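PDB 6BA9: iron aquisition yersiniabactin synthesis enzyme, YbtT from Escherichia coli, which probably acts as a low-specificity type II thioesterase that hydrolyses thioesters and so maintains production of the metallophore yersiniabactin. Local coordinates for residues T47-G50 and H56-P59; V220-D225 and F237-R242. The protein carries 1 engineered substitution. All blocks are in the same frame, centred on the assembly; numbering follows the deposited sequence.

Contact 1. Residues T47-G50 and H56-P59; sequences TWPG and HLEP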
ATOM      1  N   THR A  47       2.328   9.693   1.181  1.00 13.19           N
ATOM      2  CA  THR A  47       3.687   9.930   0.697  1.00 12.00           C
ATOM      3  C   THR A  47       4.689   9.352   1.685  1.00 10.71           C
ATOM      4  O   THR A  47       4.649   9.695   2.871  1.00 14.35           O
ATOM      5  CB  THR A  47       3.952  11.433   0.612  1.00 13.19           C
ATOM      6  OG1 THR A  47       2.921  12.083  -0.132  1.00 16.34           O
ATOM      7  CG2 THR A  47       5.293  11.713  -0.020  1.00 14.45           C
ATOM      8  N   TRP A  48       5.595   8.512   1.207  1.00 12.42           N
ATOM      9  CA  TRP A  48       6.696   8.066   2.046  1.00 15.61           C
ATOM     10  C   TRP A  48       7.717   9.197   2.211  1.00 14.34           C
ATOM     11  O   TRP A  48       8.080   9.860   1.227  1.00 13.92           O
ATOM     12  CB  TRP A  48       7.393   6.860   1.431  1.00 15.03           C
ATOM     13  CG  TRP A  48       6.573   5.602   1.189  1.00 14.41           C
ATOM     14  CD1 TRP A  48       6.800   4.700   0.198  1.00 18.24           C
ATOM     15  CD2 TRP A  48       5.449   5.095   1.949  1.00 12.79           C
ATOM     16  NE1 TRP A  48       5.906   3.657   0.282  1.00 16.97           N
ATOM     17  CE2 TRP A  48       5.061   3.878   1.331  1.00 16.48           C
ATOM     18  CE3 TRP A  48       4.732   5.539   3.062  1.00 13.96           C
ATOM     19  CZ2 TRP A  48       4.004   3.107   1.787  1.00 14.99           C
ATOM     20  CZ3 TRP A  48       3.669   4.760   3.516  1.00 14.82           C
ATOM     21  CH2 TRP A  48       3.324   3.553   2.867  1.00 14.69           C
ATOM     22  N   PRO A  49       8.180   9.472   3.426  1.00 13.00           N
ATOM     23  CA  PRO A  49       9.223  10.486   3.602  1.00 13.45           C
ATOM     24  C   PRO A  49      10.384  10.287   2.633  1.00 12.88           C
ATOM     25  O   PRO A  49      10.764   9.159   2.275  1.00 13.33           O
ATOM     26  CB  PRO A  49       9.638  10.297   5.066  1.00 16.12           C
ATOM     27  CG  PRO A  49       8.371   9.834   5.734  1.00 16.79           C
ATOM     28  CD  PRO A  49       7.700   8.949   4.717  1.00 14.29           C
ATOM     29  N   GLY A  50      10.905  11.419   2.157  1.00 12.64           N
ATOM     30  CA  GLY A  50      12.062  11.458   1.292  1.00 13.68           C
ATOM     31  C   GLY A  50      11.779  11.885  -0.131  1.00 13.69           C
ATOM     32  O   GLY A  50      12.726  11.974  -0.925  1.00 15.56           O
ATOM     33  N   HIS A  56      12.601  16.851   1.978  1.00 14.24           N
ATOM     34  CA  HIS A  56      13.542  17.321   2.986  1.00 16.42           C
ATOM     35  C   HIS A  56      13.775  16.305   4.099  1.00 17.99           C
ATOM     36  O   HIS A  56      14.679  16.507   4.914  1.00 20.87           O
ATOM     37  CB  HIS A  56      13.037  18.639   3.589  1.00 19.80           C
ATOM     38  CG  HIS A  56      11.699  18.525   4.249  1.00 17.46           C
ATOM     39  ND1 HIS A  56      10.523  18.435   3.538  1.00 16.48           N
ATOM     40  CD2 HIS A  56      11.349  18.468   5.557  1.00 20.22           C
ATOM     41  CE1 HIS A  56       9.508  18.323   4.375  1.00 19.03           C
ATOM     42  NE2 HIS A  56       9.983  18.333   5.607  1.00 22.63           N
ATOM     43  N   LEU A  57      12.977  15.240   4.176  1.00 15.84           N
ATOM     44  CA  LEU A  57      13.109  14.238   5.226  1.00 17.33           C
ATOM     45  C   LEU A  57      13.954  13.067   4.733  1.00 17.87           C
ATOM     46  O   LEU A  57      13.947  12.723   3.551  1.00 18.80           O
ATOM     47  CB  LEU A  57      11.730  13.728   5.647  1.00 18.04           C
ATOM     48  CG  LEU A  57      10.750  14.761   6.212  1.00 16.74           C
ATOM     49  CD1 LEU A  57       9.434  14.098   6.601  1.00 21.06           C
ATOM     50  CD2 LEU A  57      11.378  15.468   7.426  1.00 24.57           C
ATOM     51  N   GLU A  58      14.675  12.426   5.652  1.00 20.22           N
ATOM     52  CA  GLU A  58      15.329  11.179   5.283  1.00 18.23           C
ATOM     53  C   GLU A  58      14.281  10.077   5.160  1.00 15.17           C
ATOM     54  O   GLU A  58      13.322  10.038   5.932  1.00 17.39           O
ATOM     55  CB  GLU A  58      16.393  10.768   6.308  1.00 22.21           C
ATOM     56  CG  GLU A  58      17.737  11.506   6.125  1.00 30.93           C
ATOM     57  CD  GLU A  58      18.335  11.320   4.731  1.00 38.90           C
ATOM     58  OE1 GLU A  58      18.150  12.210   3.870  1.00 44.92           O
ATOM     59  OE2 GLU A  58      18.978  10.275   4.487  1.00 39.77           O
ATOM     60  N   PRO A  59      14.436   9.166   4.207  1.00 15.72           N
ATOM     61  CA  PRO A  59      13.480   8.069   4.111  1.00 14.08           C
ATOM     62  C   PRO A  59      13.600   7.131   5.302  1.00 15.43           C
ATOM     63  O   PRO A  59      14.687   6.923   5.861  1.00 17.71           O
ATOM     64  CB  PRO A  59      13.844   7.377   2.792  1.00 16.52           C
ATOM     65  CG  PRO A  59      15.217   7.796   2.489  1.00 22.07           C
ATOM     66  CD  PRO A  59      15.432   9.132   3.123  1.00 18.60           C
TER
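Leu-57 and Pro-49 meet through their beta carbons. Leu-57 CB is 4.1 Å from Pro-49 CB. The leucine CG stands anti to its own carbonyl carbon (chi1 -60°), which places it over one face of the preceding His-56 ring, offset toward the rim. At the tip the two methyls part. Leu-57 CD1 returns to the proline and is also 4.1 Å from Pro-49 CB. CB and the CD1 methyl do the packing; CD2 points away from the proline. Leu-57 is exposed, whereas Pro-49 is buried.

Most of the rest involves backbone atoms. Pro-49 CB also meets Glu-58 O at 3.8 Å. Gly-50 CA approaches Leu-57 O at 3.2 Å in a CA-H...O contact. Pro-59 CA makes a similar contact with Pro-49 O at 3.5 Å, and Pro-59 CB rests on that oxygen at 3.6 Å. Gly-50 has backbone angles of 111° and -4°, which by themselves favour glycine. The same Pro-49 oxygen also accepts a hydrogen bond from NH2 of Arg-51, the next residue of the loop.

This is loop packing after strand 42-46 of the alpha/beta-hydrolase sheet. It brings together two parts of the connection to helix 63-77. Pro-49 packs on Leu-66 of that helix, and Pro-59 on Leu-164 and Ala-167 of helix 155-174. Trp-48 is buried, and its side chain leads away from 56-59 to Met-91 and Val-95 of helix 91-105.

Contact 2. Residues V220-D225 and F237-R242; sequences VVIDGD and FTQIVR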
ATOM      1  N   VAL A 220      -9.682 -11.854  -4.031  1.00 14.99           N
ATOM      2  CA  VAL A 220     -10.417 -11.545  -5.246  1.00 14.63           C
ATOM      3  C   VAL A 220      -9.382 -11.200  -6.306  1.00 14.04           C
ATOM      4  O   VAL A 220      -8.492 -10.370  -6.072  1.00 14.68           O
ATOM      5  CB  VAL A 220     -11.410 -10.393  -5.014  1.00 16.00           C
ATOM      6  CG1 VAL A 220     -12.048  -9.937  -6.333  1.00 20.55           C
ATOM      7  CG2 VAL A 220     -12.488 -10.796  -3.972  1.00 16.86           C
ATOM      8  N   VAL A 221      -9.465 -11.873  -7.451  1.00 15.39           N
ATOM      9  CA  VAL A 221      -8.459 -11.772  -8.505  1.00 16.77           C
ATOM     10  C   VAL A 221      -8.857 -10.660  -9.465  1.00 18.34           C
ATOM     11  O   VAL A 221      -9.950 -10.676 -10.046  1.00 20.90           O
ATOM     12  CB  VAL A 221      -8.313 -13.109  -9.251  1.00 17.63           C
ATOM     13  CG1 VAL A 221      -7.262 -12.989 -10.366  1.00 21.30           C
ATOM     14  CG2 VAL A 221      -7.933 -14.218  -8.316  1.00 18.35           C
ATOM     15  N   ILE A 222      -7.964  -9.703  -9.646  1.00 16.26           N
ATOM     16  CA  ILE A 222      -8.079  -8.681 -10.676  1.00 16.64           C
ATOM     17  C   ILE A 222      -7.197  -9.107 -11.849  1.00 18.08           C
ATOM     18  O   ILE A 222      -6.043  -9.509 -11.660  1.00 17.36           O
ATOM     19  CB  ILE A 222      -7.676  -7.309 -10.108  1.00 16.39           C
ATOM     20  CG1 ILE A 222      -8.707  -6.900  -9.034  1.00 20.53           C
ATOM     21  CG2 ILE A 222      -7.552  -6.277 -11.229  1.00 17.73           C
ATOM     22  CD1 ILE A 222      -8.431  -5.605  -8.364  1.00 25.71           C
ATOM     23  N   ASP A 223      -7.750  -9.078 -13.061  1.00 19.61           N
ATOM     24  CA  ASP A 223      -6.966  -9.459 -14.230  1.00 17.87           C
ATOM     25  C   ASP A 223      -5.936  -8.370 -14.528  1.00 17.23           C
ATOM     26  O   ASP A 223      -6.300  -7.226 -14.820  1.00 23.09           O
ATOM     27  CB  ASP A 223      -7.894  -9.694 -15.426  1.00 23.49           C
ATOM     28  CG  ASP A 223      -8.738 -10.960 -15.275  1.00 30.70           C
ATOM     29  OD1 ASP A 223      -8.388 -11.843 -14.450  1.00 29.64           O
ATOM     30  OD2 ASP A 223      -9.750 -11.087 -15.998  1.00 42.20           O
ATOM     31  N   GLY A 224      -4.662  -8.722 -14.473  1.00 17.10           N
ATOM     32  CA  GLY A 224      -3.600  -7.757 -14.676  1.00 16.82           C
ATOM     33  C   GLY A 224      -2.285  -8.261 -14.116  1.00 14.87           C
ATOM     34  O   GLY A 224      -2.188  -9.368 -13.582  1.00 18.00           O
ATOM     35  N   ASP A 225      -1.258  -7.422 -14.273  1.00 17.33           N
ATOM     36  CA  ASP A 225       0.062  -7.698 -13.728  1.00 16.64           C
ATOM     37  C   ASP A 225       0.221  -6.946 -12.401  1.00 15.03           C
ATOM     38  O   ASP A 225      -0.754  -6.452 -11.833  1.00 15.77           O
ATOM     39  CB  ASP A 225       1.152  -7.382 -14.763  1.00 19.18           C
ATOM     40  CG  ASP A 225       1.261  -5.911 -15.106  1.00 22.62           C
ATOM     41  OD1 ASP A 225       0.741  -5.030 -14.394  1.00 19.72           O
ATOM     42  OD2 ASP A 225       1.911  -5.614 -16.134  1.00 26.23           O
ATOM     43  N   PHE A 237     -11.041  -0.279  -8.122  1.00 15.68           N
ATOM     44  CA  PHE A 237     -12.038   0.462  -7.353  1.00 14.57           C
ATOM     45  C   PHE A 237     -13.385  -0.238  -7.312  1.00 15.99           C
ATOM     46  O   PHE A 237     -14.064  -0.172  -6.287  1.00 15.99           O
ATOM     47  CB  PHE A 237     -12.139   1.915  -7.817  1.00 15.44           C
ATOM     48  CG  PHE A 237     -10.922   2.720  -7.443  1.00 15.29           C
ATOM     49  CD1 PHE A 237     -10.714   3.100  -6.123  1.00 16.32           C
ATOM     50  CD2 PHE A 237      -9.974   3.052  -8.382  1.00 16.50           C
ATOM     51  CE1 PHE A 237      -9.588   3.819  -5.763  1.00 15.63           C
ATOM     52  CE2 PHE A 237      -8.860   3.764  -8.034  1.00 16.04           C
ATOM     53  CZ  PHE A 237      -8.662   4.147  -6.715  1.00 15.74           C
ATOM     54  N   THR A 238     -13.778  -0.922  -8.388  1.00 16.19           N
ATOM     55  CA  THR A 238     -15.019  -1.688  -8.360  1.00 18.31           C
ATOM     56  C   THR A 238     -15.019  -2.689  -7.215  1.00 17.78           C
ATOM     57  O   THR A 238     -16.000  -2.796  -6.467  1.00 17.79           O
ATOM     58  CB  THR A 238     -15.219  -2.416  -9.685  1.00 18.82           C
ATOM     59  OG1 THR A 238     -15.387  -1.455 -10.718  1.00 23.76           O
ATOM     60  CG2 THR A 238     -16.453  -3.300  -9.609  1.00 22.29           C
ATOM     61  N   GLN A 239     -13.917  -3.429  -7.048  1.00 17.25           N
ATOM     62  CA  GLN A 239     -13.911  -4.448  -6.008  1.00 17.19           C
ATOM     63  C   GLN A 239     -13.909  -3.824  -4.624  1.00 16.94           C
ATOM     64  O   GLN A 239     -14.531  -4.352  -3.701  1.00 17.50           O
ATOM     65  CB  GLN A 239     -12.734  -5.402  -6.196  1.00 18.98           C
ATOM     66  CG  GLN A 239     -12.820  -6.204  -7.479  1.00 20.07           C
ATOM     67  CD  GLN A 239     -14.122  -6.981  -7.597  1.00 23.35           C
ATOM     68  OE1 GLN A 239     -14.648  -7.478  -6.612  1.00 23.22           O
ATOM     69  NE2 GLN A 239     -14.659  -7.055  -8.811  1.00 32.78           N
ATOM     70  N   ILE A 240     -13.221  -2.697  -4.445  1.00 15.76           N
ATOM     71  CA  ILE A 240     -13.272  -2.022  -3.152  1.00 15.70           C
ATOM     72  C   ILE A 240     -14.699  -1.597  -2.829  1.00 16.45           C
ATOM     73  O   ILE A 240     -15.229  -1.894  -1.755  1.00 18.60           O
ATOM     74  CB  ILE A 240     -12.291  -0.833  -3.131  1.00 15.51           C
ATOM     75  CG1 ILE A 240     -10.862  -1.362  -3.239  1.00 16.65           C
ATOM     76  CG2 ILE A 240     -12.480  -0.005  -1.896  1.00 17.60           C
ATOM     77  CD1 ILE A 240      -9.811  -0.291  -3.399  1.00 17.44           C
ATOM     78  N   VAL A 241     -15.351  -0.883  -3.746  1.00 15.93           N
ATOM     79  CA  VAL A 241     -16.682  -0.368  -3.427  1.00 19.28           C
ATOM     80  C   VAL A 241     -17.658  -1.505  -3.151  1.00 17.82           C
ATOM     81  O   VAL A 241     -18.433  -1.451  -2.185  1.00 21.22           O
ATOM     82  CB  VAL A 241     -17.184   0.571  -4.539  1.00 19.44           C
ATOM     83  CG1 VAL A 241     -18.616   1.035  -4.220  1.00 23.70           C
ATOM     84  CG2 VAL A 241     -16.274   1.757  -4.693  1.00 22.29           C
ATOM     85  N   ARG A 242     -17.631  -2.550  -3.988  1.00 17.86           N
ATOM     86  CA  ARG A 242     -18.559  -3.681  -3.863  1.00 20.61           C
ATOM     87  C   ARG A 242     -18.477  -4.330  -2.492  1.00 21.87           C
ATOM     88  O   ARG A 242     -19.481  -4.838  -1.974  1.00 23.71           O
ATOM     89  CB  ARG A 242     -18.225  -4.767  -4.897  1.00 21.63           C
ATOM     90  CG  ARG A 242     -18.645  -4.479  -6.303  1.00 29.86           C
ATOM     91  CD  ARG A 242     -18.334  -5.693  -7.196  1.00 30.43           C
ATOM     92  NE  ARG A 242     -19.088  -6.880  -6.777  1.00 42.54           N
ATOM     93  CZ  ARG A 242     -18.566  -8.056  -6.415  1.00 41.80           C
ATOM     94  NH1 ARG A 242     -17.256  -8.270  -6.432  1.00 40.77           N
ATOM     95  NH2 ARG A 242     -19.373  -9.044  -6.050  1.00 45.54           N
TER
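Val-220 and Gln-239 pack strand 216-222 against helix 233-243, which comes later in the chain of this alpha/beta-hydrolase fold, after the short helix 228-231. The strand is an edge strand of the sheet within this chain. Val-220 and Ile-222 turn their side chains to the helix, and Val-221 between them faces away.

The glutamine runs aslant over the valine. Val-220 CG1 is anti to the backbone N (chi1 172°), and this methyl does all the close touching. Gln-239 starts with CG anti to its carbonyl carbon and then bends at chi2 (-55°). The bend brings CG, CD and OE1 against the methyl. Gln-239 CG lies 4.0 Å from Val-220 CG1, and Gln-239 CD lies 3.8 Å from it. The amide oxygen comes nearest, with Gln-239 OE1 3.6 Å from Val-220 CG1. Ile-222 adds a looser touch, since its CG1 is 4.5 Å from Gln-239 CG. The contact is small and apolar on the strand side.

Neighbours extend it. Val-220 also touches His-243 at the end of the same helix, and Ile-222 touches Ser-235 near its start. Both strand residues reach Leu-193 of the adjoining strand 190-195.

The polar end of the glutamine is engaged within the helix. Arg-242, about one turn on, brings its guanidinium edge-on, with Gln-239 CD in its plane. Arg-242 NH1 gives Gln-239 OE1 a weak hydrogen bond of 2.7 Å, bent to 129° at the hydrogen.

In the fold
Contact 1 and contact 2 lie on opposite sides of the chain's centre. Their centres are 30 Å apart, and their nearest atoms are about 15 Å apart, so they do not touch. They come in series along the chain. Contact 1 folds the loop after strand 42-46, while contact 2 sets a helix on the edge strand 216-222. From segment 47-50, Trp-48 reaches the start of helix 91-105, next to the expected nucleophile elbow between strand 84-89 and that helix. The engineered alanine replaces the probable nucleophilic serine there. Segment 220-225 runs from the strand into the loop where this fold normally carries its catalytic histidine.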